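Local coordinates for Lin1840 protein (Listeria innocua serovar 6a, PDB 4ZOC) that probably hydrolyses terminal, non-reducing beta-D-glucosyl residues to release beta-D-glucose, as a family 3 glycoside hydrolase linked to beta-1,2-glucan metabolism, at residues V641-L646 with K658-F663; M138-R143 with P221-A226. The protein carries 2 engineered substitutions. One frame throughout, in Å; residues are numbered along the deposited sequence.

Overall arrangement
From the N terminus the chain first builds the family 3 barrel domain, and contact 2 closes there: the loop after strand 133-134 meets helix 221-228 once helix 158-173, strand 187-193 and helix 212-219 have been laid down between them. The chain then runs through the C-terminal family domain with its own mixed sheet before contact 1 closes the beta hairpin of strands 638-648 and 659-668 in the fibronectin type III-like domain. The two contacts follow one another without nesting or crossing. Their centres lie about 17 Å apart, and helix 158-173 bridges the gap, since it touches Ala222 and Leu141 of contact 2 and Phe663 of contact 1.

Contact 1: residues V641-L646 with K658-F663; sequences VIQVYL and KELKAF
The Tyr645 ring lies between two aliphatic chains: Leu660 covers one face and the CD methylene of Lys658 the other. On the Leu660 side the contact is a CH-pi interaction, with CD1 of Leu660 3.8 Å from the centroid of the Tyr645 ring and displaced toward its rim. CG of Tyr645 stands anti to its carbonyl carbon (chi1 -58°), which swings the ring back along its own strand, and its OH donates to OE1 of Gln643 (2.6 Å) in the plane of that carbonyl. The same amide is gripped at its other end, where NE2 of Gln643 donates to O of Val641 from above the carbonyl plane. CB of Gln643 touches CD1 of the same Leu660 at 3.7 Å.

On the other face of the sheet from Tyr645, Val644 CB meets Ala662 CB at 4.0 Å, covered by strand 673-680. The backbone between them is irregular. O of Val644 takes two N-H groups, a nearly straight one from Lys661 N (2.8 Å) and a more bent one from Ala662 N (3.2 Å, 138° at the hydrogen). Further along, Leu646 and Glu659 exchange backbone bonds, and a water donates to both O of Leu646 and OE1 of Glu659. That carboxylate oxygen also forms salt bridges with Arg655 and with Lys661, the hydrogen bond in the latter being weak. Lys661 and Ala662 both stand opposite Val644, and their paired donors mark the classic beta bulge, which shifts the register by one residue in this antiparallel hairpin at the edge of the fibronectin type III-like domain's sheet.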
ATOM      1  N   VAL A 641      -9.719  -3.199 -29.906  1.00 11.98           N
ATOM      2  CA  VAL A 641      -9.235  -1.937 -29.261  1.00 10.53           C
ATOM      3  C   VAL A 641      -7.766  -1.835 -29.519  1.00 10.17           C
ATOM      4  O   VAL A 641      -6.952  -2.511 -28.868  1.00 11.02           O
ATOM      5  CB  VAL A 641      -9.588  -1.843 -27.731  1.00 10.51           C
ATOM      6  CG1 VAL A 641      -9.080  -0.522 -27.118  1.00 10.72           C
ATOM      7  CG2 VAL A 641     -11.060  -1.947 -27.552  1.00 11.98           C
ATOM      8  N   ILE A 642      -7.413  -0.938 -30.465  1.00 10.43           N
ATOM      9  CA  ILE A 642      -5.985  -0.635 -30.733  1.00 11.27           C
ATOM     10  C   ILE A 642      -5.522   0.275 -29.590  1.00 10.19           C
ATOM     11  O   ILE A 642      -6.206   1.247 -29.275  1.00 11.28           O
ATOM     12  CB  ILE A 642      -5.768   0.074 -32.056  1.00 11.07           C
ATOM     13  CG1 ILE A 642      -6.328  -0.793 -33.204  1.00 14.46           C
ATOM     14  CG2 ILE A 642      -4.327   0.488 -32.182  1.00 12.40           C
ATOM     15  CD1 ILE A 642      -6.433  -0.129 -34.591  1.00 16.59           C
ATOM     16  N   GLN A 643      -4.411  -0.088 -28.955  1.00  9.60           N
ATOM     17  CA  GLN A 643      -3.801   0.642 -27.830  1.00  8.80           C
ATOM     18  C   GLN A 643      -2.396   1.070 -28.188  1.00  9.28           C
ATOM     19  O   GLN A 643      -1.629   0.252 -28.709  1.00 10.69           O
ATOM     20  CB  GLN A 643      -3.766  -0.235 -26.564  1.00  9.23           C
ATOM     21  CG  GLN A 643      -5.163  -0.706 -26.178  1.00  9.34           C
ATOM     22  CD  GLN A 643      -5.216  -1.960 -25.394  1.00  9.31           C
ATOM     23  OE1 GLN A 643      -4.461  -2.169 -24.448  1.00 10.76           O
ATOM     24  NE2 GLN A 643      -6.143  -2.790 -25.736  1.00 12.05           N
ATOM     25  N   VAL A 644      -2.061   2.307 -27.829  1.00  9.13           N
ATOM     26  CA  VAL A 644      -0.680   2.813 -27.998  1.00  9.18           C
ATOM     27  C   VAL A 644      -0.143   3.247 -26.653  1.00  7.80           C
ATOM     28  O   VAL A 644      -0.733   4.101 -25.972  1.00  8.94           O
ATOM     29  CB  VAL A 644      -0.619   3.966 -29.004  1.00  9.74           C
ATOM     30  CG1 VAL A 644       0.804   4.432 -29.186  1.00 11.60           C
ATOM     31  CG2 VAL A 644      -1.286   3.577 -30.310  1.00 12.09           C
ATOM     32  N   TYR A 645       1.033   2.684 -26.324  1.00  8.02           N
ATOM     33  CA  TYR A 645       1.757   2.978 -25.128  1.00  7.24           C
ATOM     34  C   TYR A 645       3.117   3.628 -25.406  1.00  7.92           C
ATOM     35  O   TYR A 645       3.786   3.386 -26.444  1.00  9.59           O
ATOM     36  CB  TYR A 645       1.945   1.682 -24.328  1.00  6.52           C
ATOM     37  CG  TYR A 645       0.696   0.944 -23.925  1.00  5.08           C
ATOM     38  CD1 TYR A 645       0.103   0.058 -24.788  1.00  7.38           C
ATOM     39  CD2 TYR A 645       0.202   1.048 -22.642  1.00  6.02           C
ATOM     40  CE1 TYR A 645      -1.030  -0.668 -24.433  1.00  8.09           C
ATOM     41  CE2 TYR A 645      -0.976   0.393 -22.264  1.00  6.50           C
ATOM     42  CZ  TYR A 645      -1.566  -0.461 -23.146  1.00  8.04           C
ATOM     43  OH  TYR A 645      -2.680  -1.146 -22.814  1.00  8.14           O
ATOM     44  N   LEU A 646       3.497   4.492 -24.520  1.00  8.87           N
ATOM     45  CA  LEU A 646       4.807   5.070 -24.512  1.00  9.96           C
ATOM     46  C   LEU A 646       5.630   4.714 -23.208  1.00  9.02           C
ATOM     47  O   LEU A 646       5.073   4.629 -22.068  1.00 11.52           O
ATOM     48  CB  LEU A 646       4.645   6.550 -24.593  1.00 13.47           C
ATOM     49  CG  LEU A 646       5.642   7.353 -25.404  1.00 16.52           C
ATOM     50  CD1 LEU A 646       5.756   6.766 -26.843  1.00 14.51           C
ATOM     51  CD2 LEU A 646       5.128   8.782 -25.362  1.00 13.67           C
ATOM     52  N   LYS A 658       5.465   1.218 -19.126  1.00 11.77           N
ATOM     53  CA  LYS A 658       4.566   1.654 -20.213  1.00 10.29           C
ATOM     54  C   LYS A 658       3.489   2.575 -19.615  1.00  9.49           C
ATOM     55  O   LYS A 658       3.051   2.387 -18.475  1.00  8.48           O
ATOM     56  CB  LYS A 658       3.677   0.460 -20.753  1.00 13.34           C
ATOM     57  CG  LYS A 658       4.345  -0.591 -21.452  1.00 17.46           C
ATOM     58  CD  LYS A 658       3.309  -1.601 -21.868  1.00 17.19           C
ATOM     59  CE  LYS A 658       3.894  -2.669 -22.753  1.00 23.10           C
ATOM     60  NZ  LYS A 658       5.186  -3.325 -22.496  1.00 25.70           N
ATOM     61  N   GLU A 659       2.991   3.485 -20.465  1.00  8.59           N
ATOM     62  CA  GLU A 659       1.811   4.226 -20.135  1.00  7.95           C
ATOM     63  C   GLU A 659       0.927   4.299 -21.355  1.00  8.02           C
ATOM     64  O   GLU A 659       1.444   4.634 -22.455  1.00  7.01           O
ATOM     65  CB  GLU A 659       2.174   5.638 -19.692  1.00  8.07           C
ATOM     66  CG  GLU A 659       2.992   5.768 -18.431  1.00  9.55           C
ATOM     67  CD  GLU A 659       3.312   7.241 -18.122  1.00 13.33           C
ATOM     68  OE1 GLU A 659       3.768   8.012 -18.968  1.00 11.88           O
ATOM     69  OE2 GLU A 659       3.057   7.645 -17.014  1.00 16.27           O
ATOM     70  N   LEU A 660      -0.377   4.078 -21.202  1.00  6.97           N
ATOM     71  CA  LEU A 660      -1.277   4.245 -22.311  1.00  8.14           C
ATOM     72  C   LEU A 660      -1.393   5.714 -22.704  1.00 10.06           C
ATOM     73  O   LEU A 660      -1.587   6.568 -21.816  1.00 10.17           O
ATOM     74  CB  LEU A 660      -2.711   3.768 -21.971  1.00  9.04           C
ATOM     75  CG  LEU A 660      -3.727   3.650 -23.077  1.00  8.42           C
ATOM     76  CD1 LEU A 660      -3.392   2.509 -24.041  1.00  9.43           C
ATOM     77  CD2 LEU A 660      -5.120   3.508 -22.438  1.00  8.32           C
ATOM     78  N   LYS A 661      -1.270   6.004 -24.010  1.00  8.42           N
ATOM     79  CA  LYS A 661      -1.334   7.376 -24.483  1.00  8.62           C
ATOM     80  C   LYS A 661      -2.278   7.565 -25.674  1.00  9.63           C
ATOM     81  O   LYS A 661      -2.493   8.720 -26.073  1.00 10.37           O
ATOM     82  CB  LYS A 661       0.057   7.858 -24.889  1.00  8.50           C
ATOM     83  CG  LYS A 661       1.096   7.918 -23.787  1.00  8.62           C
ATOM     84  CD  LYS A 661       0.802   8.847 -22.718  1.00 11.23           C
ATOM     85  CE  LYS A 661       1.992   8.871 -21.741  1.00 13.96           C
ATOM     86  NZ  LYS A 661       1.571   9.773 -20.651  1.00 12.99           N
ATOM     87  N   ALA A 662      -2.885   6.474 -26.190  1.00 10.54           N
ATOM     88  CA  ALA A 662      -3.885   6.559 -27.195  1.00 10.33           C
ATOM     89  C   ALA A 662      -4.602   5.254 -27.269  1.00 10.23           C
ATOM     90  O   ALA A 662      -4.052   4.193 -26.993  1.00 10.94           O
ATOM     91  CB  ALA A 662      -3.295   6.948 -28.595  1.00 11.17           C
ATOM     92  N   PHE A 663      -5.857   5.336 -27.652  1.00  8.77           N
ATOM     93  CA  PHE A 663      -6.652   4.118 -27.921  1.00  9.48           C
ATOM     94  C   PHE A 663      -7.817   4.448 -28.850  1.00  9.53           C
ATOM     95  O   PHE A 663      -8.328   5.584 -28.817  1.00 10.74           O
ATOM     96  CB  PHE A 663      -7.168   3.504 -26.595  1.00  9.51           C
ATOM     97  CG  PHE A 663      -8.139   4.394 -25.847  1.00  7.53           C
ATOM     98  CD1 PHE A 663      -7.690   5.300 -24.939  1.00  7.49           C
ATOM     99  CD2 PHE A 663      -9.509   4.295 -26.072  1.00  8.02           C
ATOM    100  CE1 PHE A 663      -8.571   6.073 -24.250  1.00  7.74           C
ATOM    101  CE2 PHE A 663     -10.388   5.093 -25.366  1.00  8.96           C
ATOM    102  CZ  PHE A 663      -9.924   5.999 -24.452  1.00  7.89           C
TER
HETATM  103  O   HOH W   1       5.506   6.943 -20.645  1.00  9.78           O

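Contact 2: residues M138-R143 with P221-A226; sequences MLDLVR and PAYNAA
Leu139 packs tightly against helix 221-228, while next to it Asp140 takes a hydrogen bond from the Tyr223 hydroxyl and two waters bridge the loop backbone to Tyr223. CD1 of Leu139 reaches along the helix to CB of Ala226 (3.5 Å), and it lies just as close to the carbonyl O of Ala222. Lower on the same side chain, Leu139 CB sits 4.0 Å from Ala222 CB and borders CD1 of the Tyr223 ring. With CG anti to the carbonyl carbon (chi1 -62°) and chi2 extended, the leucine can span a full helical turn, from Ala222 to Ala226.

The polar side is held by one short hydrogen bond, and otherwise by water rather than direct packing. OH of Tyr223 donates to OD1 of Asp140 at 2.6 Å, arriving on the anti side of the carboxylate, 20° out of its plane. OD1 in turn lies at the edge of the ring, and the two flat groups are turned 65° against each other. A water donates to the same hydroxyl and accepts from N of Leu141 (3.1 Å). A second water sits 3.2 Å above the plane of the Tyr223 ring, over its centre; it donates to O of Leu139 and accepts from N of Tyr223. This second water thus links backbone to backbone where loop and helix make no direct backbone bond.

Partners in the barrel fix both polar groups: Ala195 N also donates to the tyrosine hydroxyl, and OD2 of Asp140 bonds to His192. Helix 221-228 packs on strand 187-193, where Val190 touches Tyr223 and Ala226, while Ala222 abuts helix 158-173 and Leu141 touches both that helix and helix 212-219.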
ATOM      1  N   MET A 138     -16.926  10.186 -11.346  1.00  9.51           N
ATOM      2  CA  MET A 138     -15.963   9.823 -10.322  1.00  8.24           C
ATOM      3  C   MET A 138     -14.639   9.471 -11.016  1.00  7.22           C
ATOM      4  O   MET A 138     -14.557   8.511 -11.838  1.00  7.49           O
ATOM      5  CB  MET A 138     -16.543   8.655  -9.523  1.00  7.45           C
ATOM      6  CG  MET A 138     -15.736   8.240  -8.336  1.00  8.60           C
ATOM      7  SD  MET A 138     -14.396   7.090  -8.773  1.00  7.21           S
ATOM      8  CE  MET A 138     -14.180   6.356  -7.138  1.00  8.81           C
ATOM      9  N   LEU A 139     -13.606  10.199 -10.662  1.00  6.68           N
ATOM     10  CA  LEU A 139     -12.309  10.174 -11.382  1.00  7.84           C
ATOM     11  C   LEU A 139     -11.133   9.766 -10.514  1.00  7.99           C
ATOM     12  O   LEU A 139      -9.978  10.080 -10.804  1.00  8.96           O
ATOM     13  CB  LEU A 139     -12.065  11.510 -12.060  1.00  8.81           C
ATOM     14  CG  LEU A 139     -13.125  11.844 -13.125  1.00  9.62           C
ATOM     15  CD1 LEU A 139     -12.902  13.257 -13.652  1.00 10.47           C
ATOM     16  CD2 LEU A 139     -13.045  10.861 -14.305  1.00 10.38           C
ATOM     17  N   ASP A 140     -11.423   9.016  -9.443  1.00  7.72           N
ATOM     18  CA  ASP A 140     -10.370   8.572  -8.523  1.00  6.47           C
ATOM     19  C   ASP A 140      -9.680   7.383  -9.184  1.00  7.08           C
ATOM     20  O   ASP A 140     -10.314   6.327  -9.524  1.00  8.81           O
ATOM     21  CB  ASP A 140     -10.989   8.162  -7.166  1.00  7.15           C
ATOM     22  CG  ASP A 140     -11.863   9.267  -6.579  1.00  7.10           C
ATOM     23  OD1 ASP A 140     -11.590  10.470  -6.797  1.00  6.46           O
ATOM     24  OD2 ASP A 140     -12.860   8.950  -5.936  1.00  7.22           O
ATOM     25  N   LEU A 141      -8.366   7.513  -9.365  1.00  6.60           N
ATOM     26  CA  LEU A 141      -7.533   6.419  -9.852  1.00  6.59           C
ATOM     27  C   LEU A 141      -7.545   5.302  -8.812  1.00  5.91           C
ATOM     28  O   LEU A 141      -7.471   5.583  -7.597  1.00  6.35           O
ATOM     29  CB  LEU A 141      -6.092   6.931 -10.028  1.00  7.42           C
ATOM     30  CG  LEU A 141      -5.068   5.967 -10.633  1.00  8.37           C
ATOM     31  CD1 LEU A 141      -5.381   5.874 -12.093  1.00  9.93           C
ATOM     32  CD2 LEU A 141      -3.685   6.491 -10.393  1.00  8.83           C
ATOM     33  N   VAL A 142      -7.741   4.077  -9.304  1.00  6.39           N
ATOM     34  CA  VAL A 142      -7.806   2.912  -8.457  1.00  5.36           C
ATOM     35  C   VAL A 142      -6.758   1.860  -8.849  1.00  6.38           C
ATOM     36  O   VAL A 142      -6.611   1.484 -10.045  1.00  7.15           O
ATOM     37  CB  VAL A 142      -9.223   2.318  -8.402  1.00  6.54           C
ATOM     38  CG1 VAL A 142     -10.157   3.267  -7.700  1.00  7.64           C
ATOM     39  CG2 VAL A 142      -9.791   1.928  -9.793  1.00  6.15           C
ATOM     40  N   ARG A 143      -6.075   1.359  -7.821  1.00  6.32           N
ATOM     41  CA  ARG A 143      -5.128   0.246  -7.954  1.00  5.94           C
ATOM     42  C   ARG A 143      -5.433  -0.893  -6.943  1.00  7.11           C
ATOM     43  O   ARG A 143      -4.637  -1.830  -6.866  1.00  8.37           O
ATOM     44  CB  ARG A 143      -3.740   0.738  -7.732  1.00  7.03           C
ATOM     45  CG  ARG A 143      -3.234   1.676  -8.784  1.00  7.06           C
ATOM     46  CD  ARG A 143      -1.908   2.273  -8.319  1.00  9.47           C
ATOM     47  NE  ARG A 143      -1.313   3.066  -9.396  1.00 10.51           N
ATOM     48  CZ  ARG A 143      -0.179   3.754  -9.291  1.00 15.22           C
ATOM     49  NH1 ARG A 143       0.489   3.740  -8.169  1.00 13.51           N
ATOM     50  NH2 ARG A 143       0.284   4.456 -10.321  1.00 16.81           N
ATOM     51  N   PRO A 221      -4.442  13.980 -12.851  1.00  8.46           N
ATOM     52  CA  PRO A 221      -4.729  14.331 -14.228  1.00 10.28           C
ATOM     53  C   PRO A 221      -6.211  14.174 -14.658  1.00  8.45           C
ATOM     54  O   PRO A 221      -6.716  15.011 -15.426  1.00  9.49           O
ATOM     55  CB  PRO A 221      -3.886  13.352 -14.991  1.00 12.12           C
ATOM     56  CG  PRO A 221      -2.571  13.380 -14.185  1.00 11.40           C
ATOM     57  CD  PRO A 221      -3.147  13.224 -12.757  1.00  9.17           C
ATOM     58  N   ALA A 222      -6.903  13.130 -14.233  1.00  8.76           N
ATOM     59  CA  ALA A 222      -8.258  12.947 -14.703  1.00  7.94           C
ATOM     60  C   ALA A 222      -9.148  14.061 -14.174  1.00  9.76           C
ATOM     61  O   ALA A 222      -9.975  14.601 -14.948  1.00 10.41           O
ATOM     62  CB  ALA A 222      -8.805  11.542 -14.422  1.00  9.16           C
ATOM     63  N   TYR A 223      -9.000  14.462 -12.916  1.00  8.79           N
ATOM     64  CA  TYR A 223      -9.804  15.611 -12.391  1.00  8.06           C
ATOM     65  C   TYR A 223      -9.578  16.846 -13.288  1.00  8.32           C
ATOM     66  O   TYR A 223     -10.521  17.580 -13.662  1.00 10.72           O
ATOM     67  CB  TYR A 223      -9.499  15.993 -10.939  1.00  6.91           C
ATOM     68  CG  TYR A 223      -9.510  14.895  -9.922  1.00  7.13           C
ATOM     69  CD1 TYR A 223     -10.636  14.075  -9.702  1.00  6.99           C
ATOM     70  CD2 TYR A 223      -8.386  14.629  -9.205  1.00  6.67           C
ATOM     71  CE1 TYR A 223     -10.637  13.048  -8.725  1.00  6.32           C
ATOM     72  CE2 TYR A 223      -8.380  13.596  -8.293  1.00  7.22           C
ATOM     73  CZ  TYR A 223      -9.508  12.816  -8.057  1.00  7.04           C
ATOM     74  OH  TYR A 223      -9.359  11.721  -7.203  1.00  7.85           O
ATOM     75  N   ASN A 224      -8.304  17.092 -13.531  1.00  9.56           N
ATOM     76  CA  ASN A 224      -7.916  18.266 -14.266  1.00 10.49           C
ATOM     77  C   ASN A 224      -8.535  18.251 -15.657  1.00  9.20           C
ATOM     78  O   ASN A 224      -8.992  19.281 -16.160  1.00 12.15           O
ATOM     79  CB  ASN A 224      -6.380  18.411 -14.330  1.00 10.28           C
ATOM     80  CG  ASN A 224      -5.988  19.622 -15.126  1.00 12.35           C
ATOM     81  OD1 ASN A 224      -6.297  20.722 -14.746  1.00 11.81           O
ATOM     82  ND2 ASN A 224      -5.482  19.412 -16.316  1.00 17.37           N
ATOM     83  N   ALA A 225      -8.537  17.096 -16.310  1.00  9.00           N
ATOM     84  CA  ALA A 225      -9.042  16.992 -17.678  1.00  9.63           C
ATOM     85  C   ALA A 225     -10.520  17.307 -17.699  1.00  9.77           C
ATOM     86  O   ALA A 225     -10.987  18.058 -18.545  1.00 10.18           O
ATOM     87  CB  ALA A 225      -8.798  15.650 -18.289  1.00 11.79           C
ATOM     88  N   ALA A 226     -11.246  16.806 -16.705  1.00  8.60           N
ATOM     89  CA  ALA A 226     -12.673  17.118 -16.623  1.00  8.52           C
ATOM     90  C   ALA A 226     -13.010  18.571 -16.309  1.00  8.36           C
ATOM     91  O   ALA A 226     -13.978  19.155 -16.788  1.00  8.23           O
ATOM     92  CB  ALA A 226     -13.290  16.156 -15.596  1.00  8.19           C
TER
HETATM   93  O   HOH W   2      -8.005  12.079 -11.237  1.00  8.67           O
HETATM   94  O   HOH W   3      -7.224  10.171  -8.161  1.00  7.65           O